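PDB 7BOP: alpha-1,2-mannosyltransferase (Ktr4), putative, which is a putative fungal glycosyltransferase of the GT-A clan that holds guanosine-5'-diphosphate and a manganese ion in its pocket. Local coordinates for residues L74-N77 with E78-E81; M87-L90 with E91-W94; K108-T111 with E112-K116; R117-A120 with E121-A124; Y161-L165 with S166-M170. All coordinates share one frame; numbering follows the deposited sequence.

Overall arrangement
All five contacts are local ones, made where the chain enters, follows or leaves a helix. Contacts 1 and 5, both partly buried, touch GDP: contact 1 joins strand 69-74 to helix 80-98 and is rich in charge, while contact 5 opens helix 165-177 with a histidine-carboxylate pair and a sodium ion bound at Tyr161 O. Contact 2, further along helix 80-98, is the buried one, mixing apolar packing with a salt bridge. Contacts 3 and 4 share helix 112-119; contact 3 is a surface contact at its start, built on stacked rings, and contact 4, partly buried, holds its far end with an amide and a water. Contact 1 touches contacts 3, 4 and 5, and contact 2 touches contact 4.

Contact 1 (L74-N77 with E78-E81); sequences LVRN and EELE. With GDP (guanosine-5'-diphosphate), chain H.
Glu79 N bonds to Arg76 O (3.1 Å) and Leu80 N to Asn77 O (3.2 Å), two successive backbone links that turn the chain from strand 69-74 into helix 80-98, with Glu79 at the N-cap. The turn brings the Glu79 carboxylate back against Arg76, a worked example of one acidic group tying a loop to a ligand. OE1 of Glu79 accepts from Arg76 N at 3.0 Å, in a nearly straight bond (166°) arriving on the anti side of the carboxylate, and also from O2' of GDP at 2.6 Å. OE2 forms a salt bridge with Arg76 NH2, 2.9 Å away, which comes from above the carboxylate plane; the guanidinium and carboxylate planes are 82° apart, and Arg76 NE adds a weak bond to OE1. The arginine chain bends at chi3 (-83°), which brings one guanidinium face over N7 of GDP while NH2 adds a weak bond to phosphate oxygen O1A. Arg76 CG lies over one face of the guanine, at C2; Leu74 CG comes from the other side of the base plane, at its N3 rim, 3.5 Å from N3. At the ribose, Leu74 O accepts from O3' of GDP at 2.6 Å. Glu79 therefore holds the ribose and steadies Arg76, which in turn lies over the base; the arginine charge would probably also favour the diphosphate close by.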
# COMPACT_ATOMS: atom_id res chain seq x y z
N LEU A 74 -7.96 1.57 -8.07
CA LEU A 74 -8.62 0.43 -8.70
C LEU A 74 -9.92 0.22 -7.95
O LEU A 74 -9.91 -0.02 -6.74
CB LEU A 74 -7.76 -0.83 -8.61
CG LEU A 74 -8.33 -2.06 -9.34
CD1 LEU A 74 -8.20 -1.93 -10.86
CD2 LEU A 74 -7.63 -3.33 -8.86
N VAL A 75 -11.04 0.33 -8.65
CA VAL A 75 -12.34 0.36 -7.99
C VAL A 75 -13.45 -0.09 -8.94
O VAL A 75 -13.33 0.04 -10.18
CB VAL A 75 -12.61 1.77 -7.38
CG1 VAL A 75 -12.61 2.87 -8.45
CG2 VAL A 75 -13.89 1.81 -6.58
N ARG A 76 -14.50 -0.66 -8.36
CA ARG A 76 -15.68 -1.13 -9.09
C ARG A 76 -16.79 -0.08 -9.10
O ARG A 76 -16.87 0.77 -8.21
CB ARG A 76 -16.21 -2.44 -8.46
CG ARG A 76 -15.31 -3.64 -8.67
CD ARG A 76 -15.63 -4.82 -7.76
NE ARG A 76 -15.02 -4.66 -6.44
CZ ARG A 76 -14.52 -5.63 -5.66
NH1 ARG A 76 -14.51 -6.91 -6.05
NH2 ARG A 76 -13.98 -5.30 -4.48
N ASN A 77 -17.66 -0.15 -10.11
CA ASN A 77 -18.85 0.70 -10.16
C ASN A 77 -19.73 0.55 -8.92
O ASN A 77 -20.25 1.53 -8.41
CB ASN A 77 -19.67 0.37 -11.42
CG ASN A 77 -18.99 0.84 -12.69
OD1 ASN A 77 -18.72 2.04 -12.85
ND2 ASN A 77 -18.70 -0.08 -13.60
N GLU A 78 -19.82 -0.67 -8.41
CA GLU A 78 -20.68 -0.98 -7.26
C GLU A 78 -20.15 -0.39 -5.93
O GLU A 78 -20.90 -0.33 -4.94
CB GLU A 78 -20.86 -2.50 -7.14
CG GLU A 78 -21.65 -3.14 -8.28
CD GLU A 78 -20.89 -3.24 -9.62
OE1 GLU A 78 -19.64 -3.08 -9.67
OE2 GLU A 78 -21.57 -3.47 -10.65
N GLU A 79 -18.88 0.03 -5.91
CA GLU A 79 -18.27 0.65 -4.72
C GLU A 79 -18.33 2.18 -4.74
O GLU A 79 -17.70 2.83 -3.91
CB GLU A 79 -16.81 0.17 -4.58
CG GLU A 79 -16.69 -1.34 -4.41
CD GLU A 79 -15.26 -1.84 -4.49
OE1 GLU A 79 -14.53 -1.49 -5.44
OE2 GLU A 79 -14.89 -2.64 -3.62
N LEU A 80 -19.13 2.74 -5.65
CA LEU A 80 -19.19 4.18 -5.85
C LEU A 80 -19.47 4.96 -4.57
O LEU A 80 -18.74 5.91 -4.26
CB LEU A 80 -20.25 4.53 -6.91
CG LEU A 80 -20.48 6.00 -7.24
CD1 LEU A 80 -19.19 6.71 -7.60
CD2 LEU A 80 -21.50 6.11 -8.36
N GLU A 81 -20.50 4.59 -3.82
CA GLU A 81 -20.84 5.34 -2.60
C GLU A 81 -19.68 5.36 -1.58
O GLU A 81 -19.38 6.39 -0.99
CB GLU A 81 -22.12 4.81 -1.94
CG GLU A 81 -23.40 5.03 -2.75
CD GLU A 81 -23.73 6.50 -3.01
OE1 GLU A 81 -24.49 6.76 -3.96
OE2 GLU A 81 -23.23 7.40 -2.28
PB GDP H . -9.27 -5.74 0.77
O1B GDP H . -10.43 -6.29 1.55
O2B GDP H . -9.01 -4.24 0.99
O3B GDP H . -8.00 -6.57 0.80
O3A GDP H . -9.81 -5.91 -0.75
PA GDP H . -10.77 -4.87 -1.55
O1A GDP H . -12.05 -5.57 -1.94
O2A GDP H . -10.78 -3.54 -0.77
O5' GDP H . -9.88 -4.78 -2.88
C5' GDP H . -8.66 -4.02 -2.91
C4' GDP H . -8.77 -2.89 -3.92
O4' GDP H . -8.95 -3.45 -5.23
C3' GDP H . -9.97 -1.98 -3.72
O3' GDP H . -9.60 -0.67 -4.19
C2' GDP H . -11.07 -2.59 -4.57
O2' GDP H . -12.01 -1.62 -5.03
C1' GDP H . -10.26 -3.19 -5.72
N9 GDP H . -10.75 -4.45 -6.34
C8 GDP H . -10.75 -5.71 -5.83
N7 GDP H . -11.22 -6.59 -6.75
C5 GDP H . -11.52 -5.90 -7.86
C6 GDP H . -12.06 -6.19 -9.21
O6 GDP H . -12.35 -7.36 -9.49
N1 GDP H . -12.21 -5.18 -10.09
C2 GDP H . -11.88 -3.90 -9.78
N2 GDP H . -12.05 -2.91 -10.69
N3 GDP H . -11.39 -3.56 -8.56
C4 GDP H . -11.19 -4.49 -7.60
O HOH W 1 -17.29 -2.55 -11.99

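Contact 2 (M87-L90 with E91-W94); sequences MKDL and ERTW
Asp89 and Arg92 lie side by side on helix 80-98, the helix of the beta-alpha-beta unit that joins strands 69-74 and 102-106, and they form a salt bridge. Arg92 NH1 is 3.1 Å from Asp89 OD1, which sits in the guanidinium plane; seen from the carboxylate, the arginine comes on the anti side, tilted from the carboxylate plane, the two planes being 84° apart. A bend at chi3 (65°) folds the arginine back to reach it. Thr93 makes the neighbouring grip: its OG1 donates to Asp89 O at 2.8 Å and its N to the same oxygen at 2.9 Å, the two donors coming from opposite faces of the carbonyl plane. On the buried side Leu90 CD1 meets Trp94 CB at 4.2 Å, both side chains pointing the same way and both resting on Leu71 of strand 69-74.

Further out, Phe199 N of strand 198-199 binds Asp89 OD2, which steadies the carboxylate from beyond the helix. The indole of Trp94 gives its NE1 to Tyr205 O and stacks on Phe98. Along the helix, Met87 O accepts from Glu91 N at 2.8 Å, while CB and CG of Glu91 each come within 3.2 Å of that oxygen.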
# COMPACT_ATOMS: atom_id res chain seq x y z
N MET A 87 -13.22 10.00 -1.13
CA MET A 87 -12.86 11.22 -1.87
C MET A 87 -13.13 12.47 -1.03
O MET A 87 -12.29 13.36 -0.98
CB MET A 87 -13.64 11.30 -3.18
CG MET A 87 -13.21 10.31 -4.23
SD MET A 87 -14.03 10.61 -5.82
CE MET A 87 -13.21 12.11 -6.35
N LYS A 88 -14.29 12.52 -0.36
CA LYS A 88 -14.63 13.66 0.50
C LYS A 88 -13.57 13.89 1.57
O LYS A 88 -13.17 15.02 1.83
CB LYS A 88 -16.00 13.48 1.17
CG LYS A 88 -17.17 13.72 0.23
CD LYS A 88 -18.50 13.45 0.94
CE LYS A 88 -19.69 13.64 0.01
NZ LYS A 88 -19.83 15.05 -0.43
N ASP A 89 -13.10 12.80 2.19
CA ASP A 89 -12.07 12.90 3.23
C ASP A 89 -10.74 13.37 2.65
O ASP A 89 -10.09 14.25 3.22
CB ASP A 89 -11.86 11.56 3.94
CG ASP A 89 -12.89 11.26 5.02
OD1 ASP A 89 -13.84 12.04 5.25
OD2 ASP A 89 -12.71 10.22 5.70
N LEU A 90 -10.32 12.75 1.55
CA LEU A 90 -9.01 13.08 0.98
C LEU A 90 -8.99 14.50 0.42
O LEU A 90 -8.02 15.25 0.61
CB LEU A 90 -8.59 12.04 -0.07
CG LEU A 90 -7.13 12.15 -0.55
CD1 LEU A 90 -6.16 12.41 0.59
CD2 LEU A 90 -6.74 10.90 -1.30
N GLU A 91 -10.09 14.89 -0.21
CA GLU A 91 -10.26 16.27 -0.68
C GLU A 91 -10.26 17.29 0.47
O GLU A 91 -9.49 18.25 0.44
CB GLU A 91 -11.53 16.39 -1.53
CG GLU A 91 -11.40 15.72 -2.90
CD GLU A 91 -10.58 16.55 -3.89
OE1 GLU A 91 -10.55 17.78 -3.72
OE2 GLU A 91 -9.96 15.98 -4.82
N ARG A 92 -11.07 17.05 1.50
CA ARG A 92 -11.16 17.97 2.64
C ARG A 92 -9.82 18.12 3.35
O ARG A 92 -9.43 19.24 3.69
CB ARG A 92 -12.22 17.49 3.65
CG ARG A 92 -12.48 18.49 4.78
CD ARG A 92 -13.39 17.92 5.86
NE ARG A 92 -12.78 16.80 6.57
CZ ARG A 92 -13.06 15.50 6.39
NH1 ARG A 92 -13.97 15.09 5.51
NH2 ARG A 92 -12.40 14.59 7.12
N THR A 93 -9.14 17.00 3.58
CA THR A 93 -7.90 17.05 4.34
C THR A 93 -6.69 17.51 3.55
O THR A 93 -5.74 18.02 4.14
CB THR A 93 -7.57 15.69 4.99
OG1 THR A 93 -7.43 14.68 3.99
CG2 THR A 93 -8.65 15.32 6.01
N TRP A 94 -6.70 17.32 2.23
CA TRP A 94 -5.51 17.53 1.41
C TRP A 94 -5.77 18.07 -0.01
O TRP A 94 -5.31 19.16 -0.34
CB TRP A 94 -4.68 16.23 1.33
CG TRP A 94 -3.36 16.44 0.68
CD1 TRP A 94 -2.30 17.10 1.19
CD2 TRP A 94 -2.98 16.05 -0.64
NE1 TRP A 94 -1.26 17.12 0.29
CE2 TRP A 94 -1.66 16.48 -0.84
CE3 TRP A 94 -3.63 15.35 -1.66
CZ2 TRP A 94 -0.97 16.25 -2.03
CZ3 TRP A 94 -2.94 15.11 -2.85
CH2 TRP A 94 -1.62 15.57 -3.02

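Contact 3 (K108-T111 with E112-K116); sequences KPFT and EEFKK
Phe110 and Phe114 make the tight part of this contact, an offset stack with centroids 4.1 Å apart and planes inclined by 17°. The overlap is uneven: CD1 of Phe110 lies over the centre of the Phe114 ring, whereas CE1 of Phe114 falls toward the rim of Phe110. A first torsion close to 180° (chi1 -176°) swings the Phe114 ring back toward the loop that precedes the helix. Between the two aromatics in sequence, Thr111 is the N-cap of helix 112-119. Its OG1 accepts from Phe114 N at 3.0 Å and its O from Lys115 N at 3.2 Å, so the cap and the stack share Phe114.

The outer side is looser and more exposed. A water links Thr111 OG1, 2.7 Å away, to Glu113 OE2 at 3.1 Å, and the extended Lys115 chain runs past the loop, CE 3.8 Å from Phe110 O, to where NZ makes a long, weak salt bridge to Glu112 OE2.

Asn77, in the loop before helix 80-98, ties down the segment through Pro109 O and Thr111 N. Phe114 then fits between Leu80 and Leu83 of that helix, Tyr128 of strand 126-130 and Phe104 of strand 102-106, whose ring it meets edge-to-face.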
# COMPACT_ATOMS: atom_id res chain seq x y z
N LYS A 108 -13.59 -3.53 -15.92
CA LYS A 108 -14.79 -3.23 -16.70
C LYS A 108 -14.95 -1.72 -16.91
O LYS A 108 -14.30 -0.93 -16.22
CB LYS A 108 -16.01 -3.80 -15.99
CG LYS A 108 -15.94 -5.32 -15.85
CD LYS A 108 -16.93 -5.85 -14.84
CE LYS A 108 -16.70 -7.33 -14.60
NZ LYS A 108 -17.54 -7.80 -13.47
N PRO A 109 -15.80 -1.31 -17.88
CA PRO A 109 -16.02 0.12 -18.10
C PRO A 109 -16.72 0.82 -16.94
O PRO A 109 -17.56 0.21 -16.30
CB PRO A 109 -16.92 0.15 -19.35
CG PRO A 109 -16.71 -1.16 -20.01
CD PRO A 109 -16.51 -2.13 -18.89
N PHE A 110 -16.38 2.08 -16.68
CA PHE A 110 -17.10 2.85 -15.67
C PHE A 110 -18.43 3.35 -16.22
O PHE A 110 -18.51 3.72 -17.39
CB PHE A 110 -16.27 4.03 -15.16
CG PHE A 110 -15.14 3.64 -14.23
CD1 PHE A 110 -15.41 3.09 -12.97
CD2 PHE A 110 -13.82 3.85 -14.60
CE1 PHE A 110 -14.37 2.75 -12.12
CE2 PHE A 110 -12.78 3.50 -13.75
CZ PHE A 110 -13.06 2.96 -12.51
N THR A 111 -19.45 3.40 -15.37
CA THR A 111 -20.75 3.94 -15.75
C THR A 111 -20.69 5.45 -15.85
O THR A 111 -19.77 6.09 -15.33
CB THR A 111 -21.87 3.57 -14.75
OG1 THR A 111 -21.60 4.14 -13.46
CG2 THR A 111 -22.01 2.05 -14.63
N GLU A 112 -21.68 6.03 -16.52
CA GLU A 112 -21.82 7.49 -16.56
C GLU A 112 -22.13 8.07 -15.18
O GLU A 112 -21.66 9.15 -14.86
CB GLU A 112 -22.87 7.92 -17.59
CG GLU A 112 -22.48 7.60 -19.03
CD GLU A 112 -21.17 8.26 -19.45
OE1 GLU A 112 -20.99 9.46 -19.18
OE2 GLU A 112 -20.31 7.56 -20.04
N GLU A 113 -22.91 7.35 -14.38
CA GLU A 113 -23.18 7.75 -12.99
C GLU A 113 -21.87 7.83 -12.16
O GLU A 113 -21.67 8.78 -11.41
CB GLU A 113 -24.16 6.77 -12.33
CG GLU A 113 -24.71 7.20 -10.96
CD GLU A 113 -25.32 6.06 -10.15
OE1 GLU A 113 -25.66 6.28 -8.97
OE2 GLU A 113 -25.46 4.92 -10.67
N PHE A 114 -20.99 6.84 -12.32
CA PHE A 114 -19.68 6.83 -11.65
C PHE A 114 -18.87 8.08 -12.01
O PHE A 114 -18.34 8.76 -11.14
CB PHE A 114 -18.90 5.56 -12.01
CG PHE A 114 -17.57 5.43 -11.29
CD1 PHE A 114 -16.43 6.09 -11.76
CD2 PHE A 114 -17.46 4.65 -10.14
CE1 PHE A 114 -15.22 5.97 -11.09
CE2 PHE A 114 -16.25 4.53 -9.47
CZ PHE A 114 -15.13 5.19 -9.95
N LYS A 115 -18.80 8.38 -13.31
CA LYS A 115 -18.03 9.53 -13.78
C LYS A 115 -18.58 10.85 -13.25
O LYS A 115 -17.80 11.71 -12.83
CB LYS A 115 -17.98 9.57 -15.31
CG LYS A 115 -17.22 8.41 -15.92
CD LYS A 115 -17.41 8.36 -17.43
CE LYS A 115 -16.79 7.11 -17.99
NZ LYS A 115 -16.91 7.08 -19.47
N LYS A 116 -19.90 11.01 -13.26
CA LYS A 116 -20.53 12.25 -12.81
C LYS A 116 -20.35 12.47 -11.30
O LYS A 116 -19.98 13.56 -10.87
CB LYS A 116 -22.03 12.26 -13.17
CG LYS A 116 -22.85 13.39 -12.54
CD LYS A 116 -24.31 13.34 -12.97
CE LYS A 116 -24.53 13.95 -14.35
NZ LYS A 116 -24.29 15.42 -14.38
O HOH W 2 -23.16 3.09 -11.58

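Contact 4 (R117-A120 with E121-A124)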
# COMPACT_ATOMS: atom_id res chain seq x y z
N ARG A 117 -20.63 11.43 -10.53
CA ARG A 117 -20.55 11.51 -9.07
C ARG A 117 -19.12 11.76 -8.58
O ARG A 117 -18.92 12.54 -7.67
CB ARG A 117 -21.12 10.23 -8.44
CG ARG A 117 -22.62 10.04 -8.65
CD ARG A 117 -23.44 10.99 -7.82
NE ARG A 117 -23.01 11.04 -6.42
CZ ARG A 117 -23.22 10.09 -5.51
NH1 ARG A 117 -23.87 8.96 -5.81
NH2 ARG A 117 -22.77 10.28 -4.27
N THR A 118 -18.13 11.10 -9.19
CA THR A 118 -16.72 11.28 -8.80
C THR A 118 -16.18 12.67 -9.14
O THR A 118 -15.59 13.34 -8.28
CB THR A 118 -15.81 10.18 -9.40
OG1 THR A 118 -15.99 10.08 -10.82
CG2 THR A 118 -16.10 8.84 -8.75
N GLN A 119 -16.41 13.14 -10.37
CA GLN A 119 -15.96 14.48 -10.78
C GLN A 119 -16.62 15.59 -9.96
O GLN A 119 -16.00 16.63 -9.72
CB GLN A 119 -16.17 14.69 -12.30
CG GLN A 119 -15.64 15.99 -12.87
CD GLN A 119 -14.12 16.14 -12.75
OE1 GLN A 119 -13.38 15.65 -13.59
NE2 GLN A 119 -13.67 16.86 -11.73
N ALA A 120 -17.84 15.36 -9.47
CA ALA A 120 -18.53 16.29 -8.58
C ALA A 120 -17.86 16.51 -7.21
O ALA A 120 -18.13 17.51 -6.55
CB ALA A 120 -19.98 15.85 -8.38
N GLU A 121 -16.99 15.59 -6.79
CA GLU A 121 -16.33 15.68 -5.49
C GLU A 121 -14.95 16.34 -5.51
O GLU A 121 -14.29 16.39 -4.47
CB GLU A 121 -16.22 14.28 -4.89
CG GLU A 121 -17.55 13.60 -4.61
CD GLU A 121 -18.44 14.36 -3.64
OE1 GLU A 121 -17.93 15.16 -2.83
OE2 GLU A 121 -19.66 14.15 -3.67
N THR A 122 -14.50 16.82 -6.66
CA THR A 122 -13.16 17.38 -6.77
C THR A 122 -13.14 18.48 -7.83
O THR A 122 -13.89 18.42 -8.80
CB THR A 122 -12.12 16.29 -7.10
OG1 THR A 122 -10.81 16.86 -7.17
CG2 THR A 122 -12.40 15.61 -8.43
N LYS A 123 -12.28 19.46 -7.62
CA LYS A 123 -12.02 20.49 -8.63
C LYS A 123 -10.96 20.04 -9.62
O LYS A 123 -10.80 20.66 -10.67
CB LYS A 123 -11.56 21.80 -7.98
CG LYS A 123 -12.51 22.34 -6.92
CD LYS A 123 -12.08 23.71 -6.41
CE LYS A 123 -10.66 23.77 -5.82
NZ LYS A 123 -10.40 22.80 -4.71
N ALA A 124 -10.22 18.98 -9.28
CA ALA A 124 -9.17 18.48 -10.18
C ALA A 124 -9.76 17.67 -11.31
O ALA A 124 -10.92 17.25 -11.25
CB ALA A 124 -8.16 17.64 -9.41
O HOH W 3 -20.80 13.15 -5.86
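A type I beta turn from Gln119 to Thr122, sharing Thr122 with an ST turn, leads the chain from helix 112-119 toward strand 126-130. One residue earlier, Glu121 N reaches Thr118 O at 3.0 Å from well above the carbonyl plane, the i to i+3 bond of the preceding turn; the beta turn itself is closed by a weak bond from Thr122 N to Gln119 O at 3.4 Å. In the ST turn, Thr122 OG1 accepts from Ala124 N at 3.0 Å.

Gln119 carries the side-chain part. With CG anti to the backbone N (chi1 -175°) and a bend at chi2, its amide folds over the turn, and NE2 donates to Ala124 O at 2.8 Å. That bond is almost straight (174°), lies in the amide plane and runs nearly along the C=O axis; a weaker one goes from NE2 to Thr122 O. On the amide's other end, OE1 accepts from Cys126 N, so one glutamine meets the backbone at both Ala124 and Cys126.

A second brace is made of water. A single molecule donates to Arg117 O and to Glu121 OE2, each at 2.7 Å, and accepts from Arg117 NE at 3.1 Å. Arg117 NH1 also pairs with Glu81 and Glu121 OE1 with Lys88, both of helix 80-98, while Thr122 OG1 bonds to Glu91 of the same helix.

Polar side chains here thus take over from the helical bond pattern: an amide serves the departing backbone, and the water, bridging Arg117 NH2 and Glu121 OE2 that stand 5.0 Å apart, probably transmits part of their attraction while satisfying Arg117 O.

Contact 5 (Y161-L165 with S166-M170); sequences YSDKL and SYHQM. With NA (sodium ion), chain J; GDP (guanosine-5'-diphosphate), chain H.
The imidazole of His168 is met at its edge by Asp163 and by Lys164 O, the latter 3.2 Å from CD2, while the ring of Tyr167 carries Met170 CE 3.3 Å above one face, toward its rim, and has O3B of GDP in its plane at the edge. His168 NE2 donates to Asp163 OD2 at 2.7 Å, practically in line (175°), using the syn lone pair of that oxygen, although carboxylate and ring planes are turned 44° from each other. Tyr161 OH gives OD2 a second bond, also 2.7 Å, from above the carboxylate plane. Two donors thus fix the aspartate, and ND1 of His168 is held in turn by Phe309 O, so the ring has a partner at each nitrogen.

Tyr167 serves the other side of the turn. Its ring, set opposite the backbone N across the CA-CB bond (chi1 -163°), stretches toward the diphosphate, where OH donates to GDP O3B at 2.7 Å. Ser166 CB touches the guanine at O6 (3.4 Å), and Met170 CG touches the ribose at O4' (3.3 Å). At the start of segment 161-165, Tyr161 O binds a sodium ion at 2.3 Å, together with a water and the carbonyl oxygens of Thr155 and Lys158. With Lys164 at the N-cap position, this is the first turn of helix 165-177, which lines the GDP pocket of this GT-A glycosyltransferase.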
# COMPACT_ATOMS: atom_id res chain seq x y z
N TYR A 161 -13.29 -16.01 4.84
CA TYR A 161 -12.72 -15.97 3.50
C TYR A 161 -13.28 -17.08 2.63
O TYR A 161 -13.25 -18.28 3.01
CB TYR A 161 -11.20 -16.06 3.56
CG TYR A 161 -10.51 -16.05 2.21
CD1 TYR A 161 -10.31 -17.24 1.50
CD2 TYR A 161 -10.05 -14.87 1.64
CE1 TYR A 161 -9.66 -17.24 0.26
CE2 TYR A 161 -9.42 -14.86 0.40
CZ TYR A 161 -9.22 -16.05 -0.27
OH TYR A 161 -8.59 -16.05 -1.50
N SER A 162 -13.80 -16.65 1.48
CA SER A 162 -14.23 -17.50 0.40
C SER A 162 -13.55 -16.97 -0.87
O SER A 162 -13.67 -15.79 -1.22
CB SER A 162 -15.73 -17.43 0.26
OG SER A 162 -16.16 -18.37 -0.68
N ASP A 163 -12.82 -17.85 -1.56
CA ASP A 163 -11.91 -17.43 -2.62
C ASP A 163 -12.65 -16.85 -3.82
O ASP A 163 -13.72 -17.32 -4.18
CB ASP A 163 -11.03 -18.59 -3.05
CG ASP A 163 -9.89 -18.15 -3.93
OD1 ASP A 163 -10.10 -18.01 -5.16
OD2 ASP A 163 -8.78 -17.91 -3.40
N LYS A 164 -12.07 -15.82 -4.42
CA LYS A 164 -12.56 -15.23 -5.67
C LYS A 164 -11.38 -15.04 -6.59
O LYS A 164 -10.37 -14.47 -6.17
CB LYS A 164 -13.16 -13.85 -5.41
CG LYS A 164 -14.54 -13.84 -4.78
CD LYS A 164 -14.64 -12.87 -3.59
CE LYS A 164 -15.82 -11.91 -3.69
NZ LYS A 164 -17.12 -12.55 -4.06
N LEU A 165 -11.51 -15.47 -7.85
CA LEU A 165 -10.45 -15.27 -8.84
C LEU A 165 -10.08 -13.79 -8.97
O LEU A 165 -8.91 -13.46 -9.10
CB LEU A 165 -10.86 -15.82 -10.21
CG LEU A 165 -9.86 -15.63 -11.36
CD1 LEU A 165 -8.51 -16.27 -11.06
CD2 LEU A 165 -10.44 -16.18 -12.66
N SER A 166 -11.09 -12.92 -8.92
CA SER A 166 -10.87 -11.48 -9.04
C SER A 166 -9.92 -10.91 -7.98
O SER A 166 -9.14 -9.99 -8.28
CB SER A 166 -12.21 -10.74 -9.02
OG SER A 166 -12.89 -10.93 -7.79
N TYR A 167 -9.95 -11.46 -6.77
CA TYR A 167 -9.03 -11.02 -5.73
C TYR A 167 -7.58 -11.28 -6.14
O TYR A 167 -6.71 -10.41 -5.97
CB TYR A 167 -9.33 -11.67 -4.37
CG TYR A 167 -8.66 -10.92 -3.26
CD1 TYR A 167 -9.26 -9.79 -2.70
CD2 TYR A 167 -7.39 -11.28 -2.80
CE1 TYR A 167 -8.64 -9.08 -1.69
CE2 TYR A 167 -6.77 -10.57 -1.78
CZ TYR A 167 -7.40 -9.46 -1.24
OH TYR A 167 -6.79 -8.74 -0.24
N HIS A 168 -7.34 -12.47 -6.70
CA HIS A 168 -6.01 -12.84 -7.18
C HIS A 168 -5.59 -11.93 -8.34
O HIS A 168 -4.45 -11.49 -8.41
CB HIS A 168 -5.97 -14.30 -7.65
CG HIS A 168 -6.24 -15.32 -6.57
ND1 HIS A 168 -5.26 -16.10 -6.02
CD2 HIS A 168 -7.40 -15.71 -6.00
CE1 HIS A 168 -5.80 -16.92 -5.14
NE2 HIS A 168 -7.09 -16.70 -5.10
N GLN A 169 -6.53 -11.63 -9.24
CA GLN A 169 -6.24 -10.74 -10.37
C GLN A 169 -5.89 -9.33 -9.89
O GLN A 169 -4.98 -8.70 -10.42
CB GLN A 169 -7.43 -10.71 -11.34
CG GLN A 169 -7.66 -12.04 -12.04
CD GLN A 169 -8.95 -12.04 -12.82
OE1 GLN A 169 -10.03 -12.18 -12.24
NE2 GLN A 169 -8.86 -11.88 -14.14
N MET A 170 -6.61 -8.85 -8.88
CA MET A 170 -6.33 -7.57 -8.25
C MET A 170 -4.93 -7.54 -7.62
O MET A 170 -4.19 -6.58 -7.82
CB MET A 170 -7.42 -7.23 -7.22
CG MET A 170 -7.16 -5.95 -6.45
SD MET A 170 -6.07 -6.19 -5.03
CE MET A 170 -7.09 -7.23 -3.99
NA NA J . -12.89 -19.69 4.76
PB GDP H . -9.27 -5.74 0.77
O1B GDP H . -10.43 -6.29 1.55
O2B GDP H . -9.01 -4.24 0.99
O3B GDP H . -8.00 -6.57 0.80
O3A GDP H . -9.81 -5.91 -0.75
PA GDP H . -10.77 -4.87 -1.55
O1A GDP H . -12.05 -5.57 -1.94
O2A GDP H . -10.78 -3.54 -0.77
O5' GDP H . -9.88 -4.78 -2.88
C5' GDP H . -8.66 -4.02 -2.91
C4' GDP H . -8.77 -2.89 -3.92
O4' GDP H . -8.95 -3.45 -5.23
C3' GDP H . -9.97 -1.98 -3.72
O3' GDP H . -9.60 -0.67 -4.19
C2' GDP H . -11.07 -2.59 -4.57
O2' GDP H . -12.01 -1.62 -5.03
C1' GDP H . -10.26 -3.19 -5.72
N9 GDP H . -10.75 -4.45 -6.34
C8 GDP H . -10.75 -5.71 -5.83
N7 GDP H . -11.22 -6.59 -6.75
C5 GDP H . -11.52 -5.90 -7.86
C6 GDP H . -12.06 -6.19 -9.21
O6 GDP H . -12.35 -7.36 -9.49
N1 GDP H . -12.21 -5.18 -10.09
C2 GDP H . -11.88 -3.90 -9.78
N2 GDP H . -12.05 -2.91 -10.69
N3 GDP H . -11.39 -3.56 -8.56
C4 GDP H . -11.19 -4.49 -7.60
O HOH W 4 -14.70 -18.52 5.74